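Local coordinates for ThermoDBP-single stranded DNA binding protein (Thermoproteus tenax, PDB 3TEK) that binds single-stranded DNA, probably standing in for the canonical single-stranded DNA-binding protein in the Thermoproteales, at residues G11-E16 with V26-N31; F116-E121 with D136-I141. All coordinates share one frame; numbering follows the deposited sequence.

Contact 1 (G11-E16 with V26-N31)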
loop_
_atom_site.group_PDB
_atom_site.type_symbol
_atom_site.label_atom_id
_atom_site.label_comp_id
_atom_site.label_asym_id
_atom_site.label_seq_id
_atom_site.Cartn_x
_atom_site.Cartn_y
_atom_site.Cartn_z
ATOM N N GLY A 11 7.203 -8.370 1.675
ATOM C CA GLY A 11 6.717 -7.644 0.497
ATOM C C GLY A 11 5.615 -8.430 -0.220
ATOM O O GLY A 11 5.639 -8.608 -1.450
ATOM N N GLU A 12 4.636 -8.890 0.553
ATOM C CA GLU A 12 3.644 -9.880 0.085
ATOM C C GLU A 12 2.355 -9.169 -0.342
ATOM O O GLU A 12 1.994 -8.157 0.273
ATOM C CB GLU A 12 3.287 -10.843 1.213
ATOM C CG GLU A 12 2.360 -11.987 0.852
ATOM C CD GLU A 12 1.746 -12.647 2.077
ATOM O OE1 GLU A 12 1.767 -12.035 3.173
ATOM O OE2 GLU A 12 1.238 -13.782 1.943
ATOM N N VAL A 13 1.714 -9.683 -1.384
ATOM C CA VAL A 13 0.447 -9.170 -1.844
ATOM C C VAL A 13 -0.522 -10.322 -1.994
ATOM O O VAL A 13 -0.193 -11.319 -2.626
ATOM C CB VAL A 13 0.571 -8.465 -3.209
ATOM C CG1 VAL A 13 -0.779 -7.840 -3.602
ATOM C CG2 VAL A 13 1.655 -7.403 -3.173
ATOM N N ARG A 14 -1.696 -10.198 -1.381
ATOM C CA ARG A 14 -2.783 -11.157 -1.584
ATOM C C ARG A 14 -4.053 -10.390 -1.975
ATOM O O ARG A 14 -4.243 -9.269 -1.530
ATOM C CB ARG A 14 -3.045 -11.937 -0.290
ATOM C CG ARG A 14 -1.866 -12.734 0.262
ATOM C CD ARG A 14 -2.162 -13.247 1.692
ATOM N NE ARG A 14 -2.045 -12.186 2.710
ATOM C CZ ARG A 14 -2.530 -12.263 3.956
ATOM N NH1 ARG A 14 -3.195 -13.342 4.385
ATOM N NH2 ARG A 14 -2.366 -11.235 4.781
ATOM N N SER A 15 -4.915 -11.008 -2.786
ATOM C CA SER A 15 -6.162 -10.387 -3.201
ATOM C C SER A 15 -7.344 -11.354 -3.361
ATOM O O SER A 15 -7.196 -12.574 -3.436
ATOM C CB SER A 15 -5.948 -9.631 -4.503
ATOM O OG SER A 15 -5.608 -10.504 -5.557
ATOM N N GLU A 16 -8.533 -10.784 -3.395
ATOM C CA GLU A 16 -9.733 -11.523 -3.774
ATOM C C GLU A 16 -10.787 -10.557 -4.279
ATOM O O GLU A 16 -10.709 -9.341 -4.051
ATOM C CB GLU A 16 -10.280 -12.350 -2.608
ATOM C CG GLU A 16 -10.698 -11.564 -1.373
ATOM C CD GLU A 16 -10.990 -12.489 -0.206
ATOM O OE1 GLU A 16 -12.044 -13.162 -0.218
ATOM O OE2 GLU A 16 -10.146 -12.560 0.712
ATOM N N VAL A 26 -11.754 -5.258 -5.814
ATOM C CA VAL A 26 -10.598 -6.050 -5.445
ATOM C C VAL A 26 -10.176 -5.682 -4.039
ATOM O O VAL A 26 -9.770 -4.542 -3.779
ATOM C CB VAL A 26 -9.431 -5.856 -6.428
ATOM C CG1 VAL A 26 -8.288 -6.839 -6.098
ATOM C CG2 VAL A 26 -9.904 -6.062 -7.901
ATOM N N LEU A 27 -10.309 -6.648 -3.129
ATOM C CA LEU A 27 -9.729 -6.527 -1.786
ATOM C C LEU A 27 -8.252 -6.906 -1.842
ATOM O O LEU A 27 -7.920 -8.007 -2.259
ATOM C CB LEU A 27 -10.472 -7.419 -0.801
ATOM C CG LEU A 27 -9.998 -7.460 0.649
ATOM C CD1 LEU A 27 -9.943 -6.075 1.276
ATOM C CD2 LEU A 27 -10.917 -8.345 1.441
ATOM N N ILE A 28 -7.371 -5.990 -1.444
ATOM C CA ILE A 28 -5.951 -6.242 -1.507
ATOM C C ILE A 28 -5.346 -6.193 -0.103
ATOM O O ILE A 28 -5.519 -5.221 0.636
ATOM C CB ILE A 28 -5.239 -5.236 -2.382
ATOM C CG1 ILE A 28 -5.835 -5.225 -3.797
ATOM C CG2 ILE A 28 -3.742 -5.531 -2.429
ATOM C CD1 ILE A 28 -5.148 -4.265 -4.689
ATOM N N ARG A 29 -4.635 -7.261 0.244
ATOM C CA ARG A 29 -3.864 -7.327 1.465
ATOM C C ARG A 29 -2.422 -7.106 1.071
ATOM O O ARG A 29 -1.866 -7.886 0.304
ATOM C CB ARG A 29 -4.026 -8.688 2.143
ATOM C CG ARG A 29 -5.450 -8.951 2.619
ATOM C CD ARG A 29 -5.689 -10.379 3.078
ATOM N NE ARG A 29 -7.131 -10.602 3.224
ATOM C CZ ARG A 29 -7.871 -11.498 2.563
ATOM N NH1 ARG A 29 -7.330 -12.348 1.691
ATOM N NH2 ARG A 29 -9.180 -11.564 2.807
ATOM N N TRP A 30 -1.815 -6.054 1.613
ATOM C CA TRP A 30 -0.506 -5.622 1.164
ATOM C C TRP A 30 0.468 -5.466 2.326
ATOM O O TRP A 30 0.211 -4.717 3.256
ATOM C CB TRP A 30 -0.673 -4.308 0.395
ATOM C CG TRP A 30 0.593 -3.620 -0.014
ATOM C CD1 TRP A 30 1.723 -4.201 -0.495
ATOM C CD2 TRP A 30 0.850 -2.211 0.020
ATOM N NE1 TRP A 30 2.666 -3.251 -0.769
ATOM C CE2 TRP A 30 2.164 -2.017 -0.457
ATOM C CE3 TRP A 30 0.109 -1.103 0.423
ATOM C CZ2 TRP A 30 2.750 -0.753 -0.559
ATOM C CZ3 TRP A 30 0.692 0.156 0.322
ATOM C CH2 TRP A 30 2.001 0.318 -0.172
ATOM N N ASN A 31 1.568 -6.204 2.288
ATOM C CA ASN A 31 2.657 -5.990 3.244
ATOM C C ASN A 31 3.803 -5.335 2.525
ATOM O O ASN A 31 4.245 -5.822 1.516
ATOM C CB ASN A 31 3.128 -7.294 3.906
ATOM C CG ASN A 31 4.138 -7.055 5.078
ATOM O OD1 ASN A 31 4.902 -6.078 5.087
ATOM N ND2 ASN A 31 4.132 -7.960 6.061
HETATM O O HOH W 1 -0.281 -9.743 2.607
#
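R14 and R29 face each other as a hydrogen-bonded pair in an antiparallel beta hairpin, formed by strands 13-20 and 23-31. R14 N gives its hydrogen to R29 O at 2.9 Å, and R29 N returns one to R14 O at 2.7 Å. E16 and L27 are paired in the same way. Beyond R14, N31 N bonds to E12 O at 2.8 Å, almost straight at 174°.

The side chains of R14, E16, L27 and R29 share one face of the sheet. The R29 chain is extended from CG to NE and carries its guanidinium to E16. A salt bridge forms there, with R29 NH2 2.5 Å from E16 OE2, unusually short and doubtful in its exact value. The nitrogen comes to the anti side of OE2 but 31° out of the carboxylate plane, and the oxygen is itself tilted from the guanidinium plane. On its way R29 passes the R14 guanidinium, placing CD over the centre of one face.

V13, S15, I28 and W30 occupy the other face, towards helix 52-68. S15 OG is satisfied by Q67 of that helix, and N31 OD1 accepts from G33 N. At the edge of the R14 guanidinium, in its plane, a water accepts from R14 NE at 3.0 Å.

Contact 2 (F116-E121 with D136-I141); sequences FMISTE and DKTQLI
M117 and I141 form a hydrogen-bonded pair in the antiparallel beta hairpin of strands 116-124 and 131-142. M117 N donates to I141 O at 2.8 Å, and I141 N donates back to M117 O at 3.0 Å. S119 and Q139 make the second such pair, with Q139 N 2.7 Å from S119 O. I118 and L140 lie between them as a non-hydrogen-bonded pair.

M117 and I141 run side by side on one face. The M117 chain is extended beyond CG and brings its methyl CE to 3.9 Å from I141 CG2. On the other face L140 CD1 reaches I118 CG1 at 3.6 Å. With CG turned anti to the backbone N (chi1 -171°), the L140 chain comes back toward strand 116-124, and its CD1 also meets F116 CD1 at 3.8 Å. I118 CG2 lies alongside T138 CG2.

Further out, W99 of helix 83-108 packs against I118, T138 and L140, and F100 meets the F116 ring. The chain turns a corner at D136 and K137, where the K137 CB and CG pack along the E121 side chain, whose OE1 accepts from N134 ND2. T138 OG1 hydrogen-bonds to R135 O, and T120 OG1 accepts a hydrogen bond from W133 NE1. These two threonine oxygens, T120 OG1 and T138 OG1, sit 2.9 Å apart.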
loop_
_atom_site.group_PDB
_atom_site.type_symbol
_atom_site.label_atom_id
_atom_site.label_comp_id
_atom_site.label_asym_id
_atom_site.label_seq_id
_atom_site.Cartn_x
_atom_site.Cartn_y
_atom_site.Cartn_z
ATOM N N PHE A 116 11.065 -1.877 10.029
ATOM C CA PHE A 116 9.676 -2.290 10.252
ATOM C C PHE A 116 9.003 -2.819 8.979
ATOM O O PHE A 116 9.521 -2.654 7.865
ATOM C CB PHE A 116 8.848 -1.112 10.789
ATOM C CG PHE A 116 8.805 0.065 9.870
ATOM C CD1 PHE A 116 7.902 0.106 8.794
ATOM C CD2 PHE A 116 9.672 1.129 10.049
ATOM C CE1 PHE A 116 7.879 1.204 7.923
ATOM C CE2 PHE A 116 9.672 2.224 9.179
ATOM C CZ PHE A 116 8.776 2.274 8.130
ATOM N N MET A 117 7.824 -3.372 9.128
ATOM C CA MET A 117 6.970 -3.576 7.996
ATOM C C MET A 117 5.525 -3.247 8.325
ATOM O O MET A 117 5.087 -3.409 9.435
ATOM C CB MET A 117 7.107 -4.981 7.453
ATOM C CG MET A 117 7.018 -6.024 8.460
ATOM S SD MET A 117 7.477 -7.619 7.830
ATOM C CE MET A 117 7.376 -8.524 9.314
ATOM N N ILE A 118 4.800 -2.754 7.356
ATOM C CA ILE A 118 3.421 -2.419 7.570
ATOM C C ILE A 118 2.570 -3.351 6.753
ATOM O O ILE A 118 2.839 -3.576 5.613
ATOM C CB ILE A 118 3.165 -1.003 7.135
ATOM C CG1 ILE A 118 3.970 -0.070 8.010
ATOM C CG2 ILE A 118 1.714 -0.653 7.218
ATOM C CD1 ILE A 118 4.086 1.276 7.492
ATOM N N SER A 119 1.549 -3.910 7.358
ATOM C CA SER A 119 0.557 -4.636 6.597
ATOM C C SER A 119 -0.751 -3.856 6.698
ATOM O O SER A 119 -1.140 -3.373 7.784
ATOM C CB SER A 119 0.348 -6.040 7.122
ATOM O OG SER A 119 -0.261 -5.974 8.392
ATOM N N THR A 120 -1.421 -3.736 5.571
ATOM C CA THR A 120 -2.701 -3.042 5.547
ATOM C C THR A 120 -3.613 -3.659 4.500
ATOM O O THR A 120 -3.219 -4.579 3.779
ATOM C CB THR A 120 -2.508 -1.536 5.325
ATOM O OG1 THR A 120 -3.765 -0.854 5.563
ATOM C CG2 THR A 120 -1.940 -1.266 3.922
ATOM N N GLU A 121 -4.849 -3.200 4.473
ATOM C CA GLU A 121 -5.827 -3.660 3.497
ATOM C C GLU A 121 -6.382 -2.491 2.716
ATOM O O GLU A 121 -6.623 -1.424 3.281
ATOM C CB GLU A 121 -6.989 -4.350 4.183
ATOM C CG GLU A 121 -6.631 -5.631 4.869
ATOM C CD GLU A 121 -7.863 -6.511 5.136
ATOM O OE1 GLU A 121 -9.024 -6.109 4.828
ATOM O OE2 GLU A 121 -7.644 -7.611 5.651
ATOM N N ASP A 136 -8.564 0.461 9.624
ATOM C CA ASP A 136 -8.776 -0.376 10.834
ATOM C C ASP A 136 -7.922 -1.647 10.800
ATOM O O ASP A 136 -7.599 -2.183 11.846
ATOM C CB ASP A 136 -10.246 -0.790 11.003
ATOM C CG ASP A 136 -11.176 0.392 11.303
ATOM O OD1 ASP A 136 -10.670 1.511 11.575
ATOM O OD2 ASP A 136 -12.421 0.170 11.293
ATOM N N LYS A 137 -7.562 -2.120 9.602
ATOM C CA LYS A 137 -6.691 -3.306 9.485
ATOM C C LYS A 137 -5.171 -3.016 9.346
ATOM O O LYS A 137 -4.395 -3.897 9.019
ATOM C CB LYS A 137 -7.182 -4.172 8.324
ATOM C CG LYS A 137 -8.626 -4.627 8.470
ATOM C CD LYS A 137 -8.805 -5.530 9.690
ATOM C CE LYS A 137 -9.897 -6.546 9.454
ATOM N NZ LYS A 137 -9.749 -7.691 10.395
ATOM N N THR A 138 -4.740 -1.795 9.594
ATOM C CA THR A 138 -3.338 -1.467 9.420
ATOM C C THR A 138 -2.549 -1.963 10.626
ATOM O O THR A 138 -2.948 -1.704 11.749
ATOM C CB THR A 138 -3.148 0.044 9.264
ATOM O OG1 THR A 138 -3.922 0.498 8.147
ATOM C CG2 THR A 138 -1.682 0.387 9.023
ATOM N N GLN A 139 -1.442 -2.668 10.409
ATOM C CA GLN A 139 -0.586 -3.112 11.530
ATOM C C GLN A 139 0.883 -2.973 11.238
ATOM O O GLN A 139 1.312 -3.040 10.091
ATOM C CB GLN A 139 -0.886 -4.556 11.893
ATOM C CG GLN A 139 -2.081 -4.681 12.839
ATOM C CD GLN A 139 -2.939 -5.852 12.512
ATOM O OE1 GLN A 139 -2.433 -6.962 12.344
ATOM N NE2 GLN A 139 -4.257 -5.622 12.399
ATOM N N LEU A 140 1.636 -2.752 12.306
ATOM C CA LEU A 140 3.068 -2.583 12.241
ATOM C C LEU A 140 3.757 -3.701 12.982
ATOM O O LEU A 140 3.404 -4.037 14.129
ATOM C CB LEU A 140 3.469 -1.277 12.904
ATOM C CG LEU A 140 4.924 -0.878 12.722
ATOM C CD1 LEU A 140 5.092 -0.183 11.387
ATOM C CD2 LEU A 140 5.397 -0.002 13.906
ATOM N N ILE A 141 4.747 -4.281 12.332
ATOM C CA ILE A 141 5.708 -5.101 13.024
ATOM C C ILE A 141 7.020 -4.344 12.932
ATOM O O ILE A 141 7.363 -3.835 11.864
ATOM C CB ILE A 141 5.844 -6.486 12.404
ATOM C CG1 ILE A 141 4.574 -7.296 12.670
ATOM C CG2 ILE A 141 7.066 -7.232 13.030
ATOM C CD1 ILE A 141 4.493 -7.826 14.141
#

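Overall arrangement
Contacts 1 and 2 are two successive hairpins of one four-stranded antiparallel sheet, with centres about 12 Å apart. Their inner strands, 23-31 and 116-124, are neighbours, so the hairpins join edge to edge. W30 N lies 3.0 Å from T120 O, a probable hydrogen bond across this seam. Side chains meet there too: N31 OD1 is 3.4 Å from M117 CB, and L27 CD1 is 3.7 Å from E121 OE1. R29 and E121 add a weak, long ion pair. Helix 52-68 packs on contact 1 and helix 83-108 on contact 2. Both contacts belong to the sheet of the single-stranded DNA-binding domain.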